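Local coordinates for protein peptide amidase (PDB 1M22) that probably hydrolyses amide bonds, most likely the C-terminal amide group of peptides, as an enzyme of the amidase signature family, at residues L130-A134 / N135-N139; P216-F219 / S220-T223; A228-V231 / A232-A235; I293-A296 / A297-R301. All coordinates share one frame; numbering follows the deposited sequence.

All four are local contacts between residues close in sequence, in series along the chain, so none nests within or crosses another, and each closes only a few residues. Interaction 1 comes first, a short turn after strand 123-128 that runs into the loop toward strand 145-146. Interaction 2 shapes the end of the loop between strands 200-203 and 223-228, and touches interaction 1: Ile217 CD1 lies 3.6 Å from Ala134 O. At the far end of strand 223-228, interaction 3 starts helix 231-241, across the chain's centre from both. Interaction 4 lies in helix 289-302, its centre about 21 Å from that of interaction 3, and belongs to the sheet's outer beta-alpha-beta unit.

Interaction 1. Residues L130-A134 / N135-N139; sequences LSEWA and NFRGN
Arg137 reaches back across the turn to Glu132, five residues earlier, and the two form a salt bridge. From the main chain its CB sets out toward residues 130-134. With CG anti to the backbone N (chi1 -162°), the aliphatic part runs past Trp133: CG and CD of Arg137 each lie 4.0 Å from Trp133 CD1, CD sitting at the indole edge near the ring plane. A bend at chi3 (78°) then swings the guanidinium round. NE bonds to Gly367 O, and NH1 donates to Glu132 OE1 at 2.9 Å (N-H...O 151°), meeting that oxygen from above the carboxylate plane. NH1 also bonds to Glu362 O, while Phe366 makes a cation-pi contact with the arginine. The other carboxylate oxygen, Glu132 OE2, takes the N-H of Ala147.

In the backbone of the turn Trp133, Ala134 and Asn135 all have positive phi, which coils it in the left-handed sense. Asn135 N donates to Glu132 O at 3.0 Å, and Phe136 N to Trp133 O at 3.1 Å, both three residues back. The turn brings Ala134 up beside the catalytic residues: its side chain is about 4 Å from that of Ser165 and about 5 Å from that of Lys86, and Ala134 O makes a weak hydrogen bond with Ser165 OG. It thus lines the Ser-Ser-Lys site characteristic of amidase signature enzymes.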
loop_
_atom_site.group_PDB
_atom_site.type_symbol
_atom_site.label_atom_id
_atom_site.label_comp_id
_atom_site.label_asym_id
_atom_site.label_seq_id
_atom_site.Cartn_x
_atom_site.Cartn_y
_atom_site.Cartn_z
ATOM N N LEU A 130 5.739 3.016 -9.523
ATOM C CA LEU A 130 4.352 2.593 -9.433
ATOM C C LEU A 130 3.786 2.489 -10.837
ATOM O O LEU A 130 4.350 3.047 -11.784
ATOM C CB LEU A 130 3.528 3.638 -8.668
ATOM C CG LEU A 130 3.412 5.018 -9.338
ATOM C CD1 LEU A 130 2.219 5.772 -8.771
ATOM C CD2 LEU A 130 4.699 5.815 -9.139
ATOM N N SER A 131 2.683 1.764 -10.978
ATOM C CA SER A 131 2.012 1.694 -12.271
ATOM C C SER A 131 1.692 3.167 -12.531
ATOM O O SER A 131 1.176 3.851 -11.645
ATOM C CB SER A 131 0.721 0.888 -12.150
ATOM O OG SER A 131 1.000 -0.418 -11.675
ATOM N N GLU A 132 1.995 3.665 -13.729
ATOM C CA GLU A 132 1.770 5.078 -14.021
ATOM C C GLU A 132 0.378 5.571 -13.636
ATOM O O GLU A 132 -0.627 4.926 -13.934
ATOM C CB GLU A 132 2.031 5.377 -15.499
ATOM C CG GLU A 132 2.590 6.772 -15.719
ATOM C CD GLU A 132 2.745 7.118 -17.183
ATOM O OE1 GLU A 132 1.728 7.455 -17.821
ATOM O OE2 GLU A 132 3.885 7.046 -17.691
ATOM N N TRP A 133 0.338 6.727 -12.975
ATOM C CA TRP A 133 -0.909 7.336 -12.513
ATOM C C TRP A 133 -1.706 6.377 -11.632
ATOM O O TRP A 133 -2.938 6.378 -11.632
ATOM C CB TRP A 133 -1.752 7.816 -13.706
ATOM C CG TRP A 133 -1.077 8.919 -14.467
ATOM C CD1 TRP A 133 -0.478 8.826 -15.691
ATOM C CD2 TRP A 133 -0.825 10.253 -13.999
ATOM N NE1 TRP A 133 0.138 10.015 -16.009
ATOM C CE2 TRP A 133 -0.059 10.906 -14.989
ATOM C CE3 TRP A 133 -1.171 10.955 -12.835
ATOM C CZ2 TRP A 133 0.371 12.233 -14.850
ATOM C CZ3 TRP A 133 -0.742 12.275 -12.697
ATOM C CH2 TRP A 133 0.022 12.898 -13.701
ATOM N N ALA A 134 -0.974 5.567 -10.868
ATOM C CA ALA A 134 -1.555 4.585 -9.957
ATOM C C ALA A 134 -2.518 3.650 -10.679
ATOM O O ALA A 134 -3.542 3.232 -10.139
ATOM C CB ALA A 134 -2.257 5.291 -8.798
ATOM N N ASN A 135 -2.153 3.320 -11.913
ATOM C CA ASN A 135 -2.921 2.438 -12.783
ATOM C C ASN A 135 -4.294 2.959 -13.194
ATOM O O ASN A 135 -5.209 2.175 -13.445
ATOM C CB ASN A 135 -3.053 1.039 -12.166
ATOM C CG ASN A 135 -3.451 -0.005 -13.194
ATOM O OD1 ASN A 135 -3.038 0.068 -14.352
ATOM N ND2 ASN A 135 -4.247 -0.984 -12.779
ATOM N N PHE A 136 -4.443 4.276 -13.265
ATOM C CA PHE A 136 -5.713 4.825 -13.718
ATOM C C PHE A 136 -5.467 5.629 -14.990
ATOM O O PHE A 136 -5.931 6.761 -15.122
ATOM C CB PHE A 136 -6.363 5.715 -12.655
ATOM C CG PHE A 136 -7.854 5.820 -12.806
ATOM C CD1 PHE A 136 -8.668 4.744 -12.476
ATOM C CD2 PHE A 136 -8.439 6.969 -13.325
ATOM C CE1 PHE A 136 -10.048 4.805 -12.659
ATOM C CE2 PHE A 136 -9.822 7.044 -13.513
ATOM C CZ PHE A 136 -10.627 5.957 -13.179
ATOM N N ARG A 137 -4.731 5.039 -15.929
ATOM C CA ARG A 137 -4.432 5.721 -17.181
ATOM C C ARG A 137 -5.088 5.073 -18.391
ATOM O O ARG A 137 -5.777 5.749 -19.155
ATOM C CB ARG A 137 -2.924 5.793 -17.421
ATOM C CG ARG A 137 -2.555 6.852 -18.451
ATOM C CD ARG A 137 -1.139 6.697 -18.960
ATOM N NE ARG A 137 -1.023 5.632 -19.952
ATOM C CZ ARG A 137 0.119 5.301 -20.547
ATOM N NH1 ARG A 137 1.232 5.949 -20.241
ATOM N NH2 ARG A 137 0.143 4.337 -21.461
ATOM N N GLY A 138 -4.880 3.772 -18.575
ATOM C CA GLY A 138 -5.472 3.114 -19.731
ATOM C C GLY A 138 -5.877 1.664 -19.554
ATOM O O GLY A 138 -5.660 1.073 -18.495
ATOM N N ASN A 139 -6.477 1.096 -20.599
ATOM C CA ASN A 139 -6.907 -0.301 -20.587
ATOM C C ASN A 139 -5.713 -1.200 -20.900
ATOM O O ASN A 139 -4.750 -0.764 -21.526
ATOM C CB ASN A 139 -7.997 -0.560 -21.639
ATOM C CG ASN A 139 -9.223 0.310 -21.448
ATOM O OD1 ASN A 139 -9.640 0.580 -20.324
ATOM N ND2 ASN A 139 -9.824 0.733 -22.556
#

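Interaction 2. Residues P216-F219 / S220-T223; sequences PISF and SQDT
Asp222 folds back on Ile217 and Ser218, its carboxylate taking two successive backbone N-H groups just ahead of strand 223-228. These bonds fasten what appears to be an alpha-turn: Asp222 N donates to Ser218 O, although that oxygen sits too close to a neighbour in the model, which makes its position less sure. Asp222 CG stands anti to its own carbonyl carbon (chi1 -77°), and from there the two oxygens split the work. OD2 receives Ile217 N through its syn lone pair at 2.9 Å, whereas OD1 is met by Ser218 N from above the carboxylate plane, and also bonds to Thr186 OG1.

Ser218 points OG away from its backbone N (chi1 166°), toward the later residues of the turn. The Phe219 ring lies by the next residue, where CD1 and CE1 are each 3.6 Å from Ser220 OG. The same phenyl approaches a bound HEPES buffer molecule. Gln221 NE2 reaches Thr186 O and Glu322 OE2. Both serine hydroxyls, of Ser218 and Ser220, bond to the carboxylate of Glu329 on helix 319-340, and Ser218 OG in addition accepts Gln221 N at 3.0 Å.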
loop_
_atom_site.group_PDB
_atom_site.type_symbol
_atom_site.label_atom_id
_atom_site.label_comp_id
_atom_site.label_asym_id
_atom_site.label_seq_id
_atom_site.Cartn_x
_atom_site.Cartn_y
_atom_site.Cartn_z
ATOM N N PRO A 216 -4.077 12.039 -6.503
ATOM C CA PRO A 216 -5.238 11.170 -6.332
ATOM C C PRO A 216 -5.852 10.416 -7.490
ATOM O O PRO A 216 -5.440 10.514 -8.645
ATOM C CB PRO A 216 -6.257 12.134 -5.760
ATOM C CG PRO A 216 -6.033 13.339 -6.665
ATOM C CD PRO A 216 -4.502 13.433 -6.741
ATOM N N ILE A 217 -6.854 9.635 -7.111
ATOM C CA ILE A 217 -7.716 8.939 -8.047
ATOM C C ILE A 217 -9.101 9.220 -7.470
ATOM O O ILE A 217 -9.884 9.946 -8.067
ATOM C CB ILE A 217 -7.531 7.406 -8.120
ATOM C CG1 ILE A 217 -6.195 7.054 -8.778
ATOM C CG2 ILE A 217 -8.666 6.811 -8.967
ATOM C CD1 ILE A 217 -5.953 5.560 -8.911
ATOM N N SER A 218 -9.368 8.710 -6.270
ATOM C CA SER A 218 -10.676 8.856 -5.630
ATOM C C SER A 218 -10.678 9.341 -4.176
ATOM O O SER A 218 -10.085 8.707 -3.302
ATOM C CB SER A 218 -11.383 7.502 -5.701
ATOM O OG SER A 218 -12.507 7.433 -4.846
ATOM N N PHE A 219 -11.358 10.446 -3.891
ATOM C CA PHE A 219 -11.400 10.890 -2.506
ATOM C C PHE A 219 -12.266 9.941 -1.680
ATOM O O PHE A 219 -12.133 9.869 -0.460
ATOM C CB PHE A 219 -11.895 12.340 -2.394
ATOM C CG PHE A 219 -13.203 12.605 -3.073
ATOM C CD1 PHE A 219 -14.395 12.128 -2.541
ATOM C CD2 PHE A 219 -13.244 13.361 -4.236
ATOM C CE1 PHE A 219 -15.613 12.407 -3.164
ATOM C CE2 PHE A 219 -14.455 13.645 -4.864
ATOM C CZ PHE A 219 -15.639 13.168 -4.328
ATOM N N SER A 220 -13.140 9.189 -2.341
ATOM C CA SER A 220 -13.990 8.241 -1.634
ATOM C C SER A 220 -13.255 6.971 -1.197
ATOM O O SER A 220 -13.578 6.402 -0.150
ATOM C CB SER A 220 -15.183 7.834 -2.508
ATOM O OG SER A 220 -16.082 8.916 -2.694
ATOM N N GLN A 221 -12.261 6.539 -1.974
ATOM C CA GLN A 221 -11.553 5.292 -1.676
ATOM C C GLN A 221 -10.057 5.375 -1.395
ATOM O O GLN A 221 -9.496 4.468 -0.785
ATOM C CB GLN A 221 -11.779 4.303 -2.831
ATOM C CG GLN A 221 -13.257 4.056 -3.119
ATOM C CD GLN A 221 -13.536 3.090 -4.264
ATOM O OE1 GLN A 221 -14.672 2.987 -4.724
ATOM N NE2 GLN A 221 -12.513 2.372 -4.720
ATOM N N ASP A 222 -9.412 6.449 -1.834
ATOM C CA ASP A 222 -7.968 6.604 -1.667
ATOM C C ASP A 222 -7.452 6.645 -0.243
ATOM O O ASP A 222 -8.049 7.262 0.631
ATOM C CB ASP A 222 -7.481 7.913 -2.297
ATOM C CG ASP A 222 -7.379 7.870 -3.810
ATOM O OD1 ASP A 222 -7.885 6.931 -4.454
ATOM O OD2 ASP A 222 -6.779 8.825 -4.355
ATOM N N THR A 223 -6.317 5.996 -0.022
ATOM C CA THR A 223 -5.640 6.088 1.259
ATOM C C THR A 223 -4.237 5.538 1.185
ATOM O O THR A 223 -3.962 4.576 0.464
ATOM C CB THR A 223 -6.364 5.379 2.423
ATOM O OG1 THR A 223 -5.643 5.643 3.639
ATOM C CG2 THR A 223 -6.428 3.878 2.201
#

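Interaction 3. Residues A228-V231 / A232-A235; sequences ARSV and ADAA
Ser230 caps the start of helix 231-241, its OG accepting the N-H of Asp233 at 3.2 Å (157°). The hydroxyl gets there because chi1 of 70° puts OG between the backbone N and the carbonyl carbon. It has a second partner in Asp12 OD1, which ties the cap to the start of helix 13-21. Behind the cap regular helix bonding takes over: Ala234 N donates to Ser230 O, and Ala235 N to Val231 O.

The close-packed side is made of methyl and methylene groups. Ala228 CB sits 3.5 Å from Asp233 CB and 4.4 Å from Ala234 CB, which wedges the end of strand 223-228 against the first turn of the helix. The other side is looser and polar, with two waters between the groups. Arg229 and Asp233 carry opposite charges, yet Arg229 NH2 stays 4.4 Å from Asp233 OD2 and no N-H points at that oxygen. One water joins the backbone N of Arg229 (2.8 Å) to Asp233 OD2 (2.7 Å), and lies over the face of the guanidinium. A second water accepts from Arg229 NE. The remaining oxygen, Asp233 OD1, takes Val13 N, and Arg229 NH1 bonds to Val173 O and Ala178 O.

The junction packs between the sheet and helix 470-484: Ala228 rests on Val180 of strand 180-185, Ala234 on Val200 of strand 200-203, and Val231 on Ile474 and Tyr478 of the helix.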
loop_
_atom_site.group_PDB
_atom_site.type_symbol
_atom_site.label_atom_id
_atom_site.label_comp_id
_atom_site.label_asym_id
_atom_site.label_seq_id
_atom_site.Cartn_x
_atom_site.Cartn_y
_atom_site.Cartn_z
ATOM N N ALA A 228 5.346 -3.444 4.923
ATOM C CA ALA A 228 6.462 -3.887 5.740
ATOM C C ALA A 228 6.585 -5.394 5.714
ATOM O O ALA A 228 5.688 -6.091 5.256
ATOM C CB ALA A 228 6.246 -3.415 7.173
ATOM N N ARG A 229 7.697 -5.903 6.229
ATOM C CA ARG A 229 7.900 -7.342 6.245
ATOM C C ARG A 229 7.168 -8.005 7.404
ATOM O O ARG A 229 6.943 -9.217 7.386
ATOM C CB ARG A 229 9.395 -7.659 6.317
ATOM C CG ARG A 229 10.155 -7.296 5.047
ATOM C CD ARG A 229 11.654 -7.469 5.238
ATOM N NE ARG A 229 12.168 -6.570 6.268
ATOM C CZ ARG A 229 12.457 -5.287 6.072
ATOM N NH1 ARG A 229 12.299 -4.735 4.875
ATOM N NH2 ARG A 229 12.889 -4.548 7.085
ATOM N N SER A 230 6.781 -7.211 8.399
ATOM C CA SER A 230 6.086 -7.741 9.569
ATOM C C SER A 230 4.934 -6.847 10.001
ATOM O O SER A 230 4.905 -5.654 9.697
ATOM C CB SER A 230 7.059 -7.876 10.741
ATOM O OG SER A 230 7.430 -6.594 11.226
ATOM N N VAL A 231 3.989 -7.437 10.722
ATOM C CA VAL A 231 2.842 -6.697 11.225
ATOM C C VAL A 231 3.295 -5.640 12.232
ATOM O O VAL A 231 2.753 -4.538 12.255
ATOM C CB VAL A 231 1.815 -7.653 11.878
ATOM C CG1 VAL A 231 0.676 -6.853 12.510
ATOM C CG2 VAL A 231 1.266 -8.619 10.830
ATOM N N ALA A 232 4.289 -5.966 13.055
ATOM C CA ALA A 232 4.788 -5.009 14.038
ATOM C C ALA A 232 5.333 -3.755 13.351
ATOM O O ALA A 232 5.106 -2.637 13.810
ATOM C CB ALA A 232 5.876 -5.656 14.889
ATOM N N ASP A 233 6.060 -3.943 12.252
ATOM C CA ASP A 233 6.610 -2.810 11.512
ATOM C C ASP A 233 5.480 -1.972 10.912
ATOM O O ASP A 233 5.523 -0.741 10.937
ATOM C CB ASP A 233 7.537 -3.297 10.392
ATOM C CG ASP A 233 8.881 -3.783 10.905
ATOM O OD1 ASP A 233 9.078 -3.832 12.141
ATOM O OD2 ASP A 233 9.746 -4.116 10.063
ATOM N N ALA A 234 4.468 -2.639 10.365
ATOM C CA ALA A 234 3.341 -1.923 9.779
ATOM C C ALA A 234 2.617 -1.105 10.846
ATOM O O ALA A 234 2.192 0.026 10.590
ATOM C CB ALA A 234 2.375 -2.903 9.130
ATOM N N ALA A 235 2.478 -1.678 12.040
ATOM C CA ALA A 235 1.805 -1.002 13.145
ATOM C C ALA A 235 2.582 0.236 13.582
ATOM O O ALA A 235 1.989 1.262 13.913
ATOM C CB ALA A 235 1.628 -1.962 14.324
HETATM O O HOH W 1 9.515 -4.133 7.376
HETATM O O HOH W 2 11.363 -6.575 9.137
#

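Interaction 4. Residues I293-A296 / A297-R301; sequences IEQA and ATELR
Residues 293-301 form regular alpha-helix, in which Ala297 N, Thr298 N, Glu299 N and Leu300 N donate in turn to the carbonyls of Ile293, Glu294, Gln295 and Ala296, with N...O distances of 2.9 to 3.0 Å. This is part of helix 289-302, the connecting helix of a beta-alpha-beta crossover between the parallel strands 275-279 and 306-310 at the edge of the large sheet.

On the outer side Gln295 and Glu299, one turn apart, lean toward each other. Gln295 CG is anti to the backbone N, and a bend at chi2 (59°) turns the amide along the helix; Glu299 also bends at chi2, in the opposite sense (-64°). As a result Gln295 NE2 comes within 2.9 Å of Glu299 OE2, but the N-H...O angle is only 124°, so the bond is weak. The amide and carboxylate planes are turned moderately against each other. Glu299 has a firmer partner for its second oxygen: OE1 forms a salt bridge with Arg483 NE, linking this helix to helix 470-484. Thr298 sends OG1 back along the helix to 3.2 Å from Glu294 O.

The inner side is apolar. Ile293 packs on Leu278 and Leu300 on Ile276, both in strand 275-279, while Ala296 and Leu300 meet Tyr480 of helix 470-484. The Leu300 side chain lies back against the preceding turn, and its branch carbon CG lies 3.2 Å from Ala296 O.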
loop_
_atom_site.group_PDB
_atom_site.type_symbol
_atom_site.label_atom_id
_atom_site.label_comp_id
_atom_site.label_asym_id
_atom_site.label_seq_id
_atom_site.Cartn_x
_atom_site.Cartn_y
_atom_site.Cartn_z
ATOM N N ILE A 293 -4.770 -22.295 2.362
ATOM C CA ILE A 293 -5.879 -21.689 3.083
ATOM C C ILE A 293 -6.423 -22.628 4.161
ATOM O O ILE A 293 -6.908 -22.166 5.192
ATOM C CB ILE A 293 -7.003 -21.236 2.113
ATOM C CG1 ILE A 293 -7.983 -20.319 2.850
ATOM C CG2 ILE A 293 -7.712 -22.435 1.516
ATOM C CD1 ILE A 293 -7.359 -19.026 3.350
ATOM N N GLU A 294 -6.331 -23.937 3.938
ATOM C CA GLU A 294 -6.790 -24.899 4.939
ATOM C C GLU A 294 -5.882 -24.809 6.159
ATOM O O GLU A 294 -6.347 -24.814 7.302
ATOM C CB GLU A 294 -6.747 -26.328 4.394
ATOM C CG GLU A 294 -7.914 -26.700 3.509
ATOM C CD GLU A 294 -7.824 -28.126 3.003
ATOM O OE1 GLU A 294 -6.807 -28.465 2.364
ATOM O OE2 GLU A 294 -8.768 -28.907 3.244
ATOM N N GLN A 295 -4.578 -24.727 5.911
ATOM C CA GLN A 295 -3.615 -24.631 6.997
ATOM C C GLN A 295 -3.826 -23.331 7.767
ATOM O O GLN A 295 -3.741 -23.311 8.993
ATOM C CB GLN A 295 -2.189 -24.680 6.452
ATOM C CG GLN A 295 -1.126 -24.711 7.536
ATOM C CD GLN A 295 -1.268 -25.912 8.454
ATOM O OE1 GLN A 295 -1.263 -27.057 8.002
ATOM N NE2 GLN A 295 -1.393 -25.654 9.751
ATOM N N ALA A 296 -4.096 -22.248 7.043
ATOM C CA ALA A 296 -4.319 -20.952 7.676
ATOM C C ALA A 296 -5.535 -21.003 8.593
ATOM O O ALA A 296 -5.501 -20.485 9.707
ATOM C CB ALA A 296 -4.511 -19.879 6.620
ATOM N N ALA A 297 -6.611 -21.624 8.122
ATOM C CA ALA A 297 -7.821 -21.737 8.926
ATOM C C ALA A 297 -7.517 -22.523 10.196
ATOM O O ALA A 297 -7.961 -22.159 11.285
ATOM C CB ALA A 297 -8.920 -22.425 8.129
ATOM N N THR A 298 -6.755 -23.603 10.055
ATOM C CA THR A 298 -6.391 -24.421 11.204
ATOM C C THR A 298 -5.570 -23.610 12.205
ATOM O O THR A 298 -5.799 -23.696 13.412
ATOM C CB THR A 298 -5.592 -25.664 10.769
ATOM O OG1 THR A 298 -6.433 -26.507 9.972
ATOM C CG2 THR A 298 -5.101 -26.447 11.981
ATOM N N GLU A 299 -4.616 -22.822 11.712
ATOM C CA GLU A 299 -3.794 -22.005 12.599
ATOM C C GLU A 299 -4.668 -20.996 13.349
ATOM O O GLU A 299 -4.472 -20.770 14.539
ATOM C CB GLU A 299 -2.709 -21.262 11.812
ATOM C CG GLU A 299 -1.640 -22.147 11.160
ATOM C CD GLU A 299 -0.782 -22.917 12.161
ATOM O OE1 GLU A 299 -0.579 -22.436 13.294
ATOM O OE2 GLU A 299 -0.288 -24.006 11.800
ATOM N N LEU A 300 -5.625 -20.393 12.650
ATOM C CA LEU A 300 -6.523 -19.427 13.277
ATOM C C LEU A 300 -7.328 -20.095 14.393
ATOM O O LEU A 300 -7.484 -19.536 15.478
ATOM C CB LEU A 300 -7.471 -18.825 12.232
ATOM C CG LEU A 300 -6.824 -17.934 11.166
ATOM C CD1 LEU A 300 -7.845 -17.584 10.095
ATOM C CD2 LEU A 300 -6.277 -16.672 11.812
ATOM N N ARG A 301 -7.837 -21.295 14.121
ATOM C CA ARG A 301 -8.615 -22.029 15.114
ATOM C C ARG A 301 -7.766 -22.430 16.317
ATOM O O ARG A 301 -8.197 -22.282 17.461
ATOM C CB ARG A 301 -9.242 -23.277 14.485
ATOM C CG ARG A 301 -10.359 -22.968 13.507
ATOM C CD ARG A 301 -10.981 -24.235 12.943
ATOM N NE ARG A 301 -12.115 -23.936 12.073
ATOM C CZ ARG A 301 -12.158 -24.210 10.772
ATOM N NH1 ARG A 301 -11.126 -24.796 10.181
ATOM N NH2 ARG A 301 -13.232 -23.891 10.061
#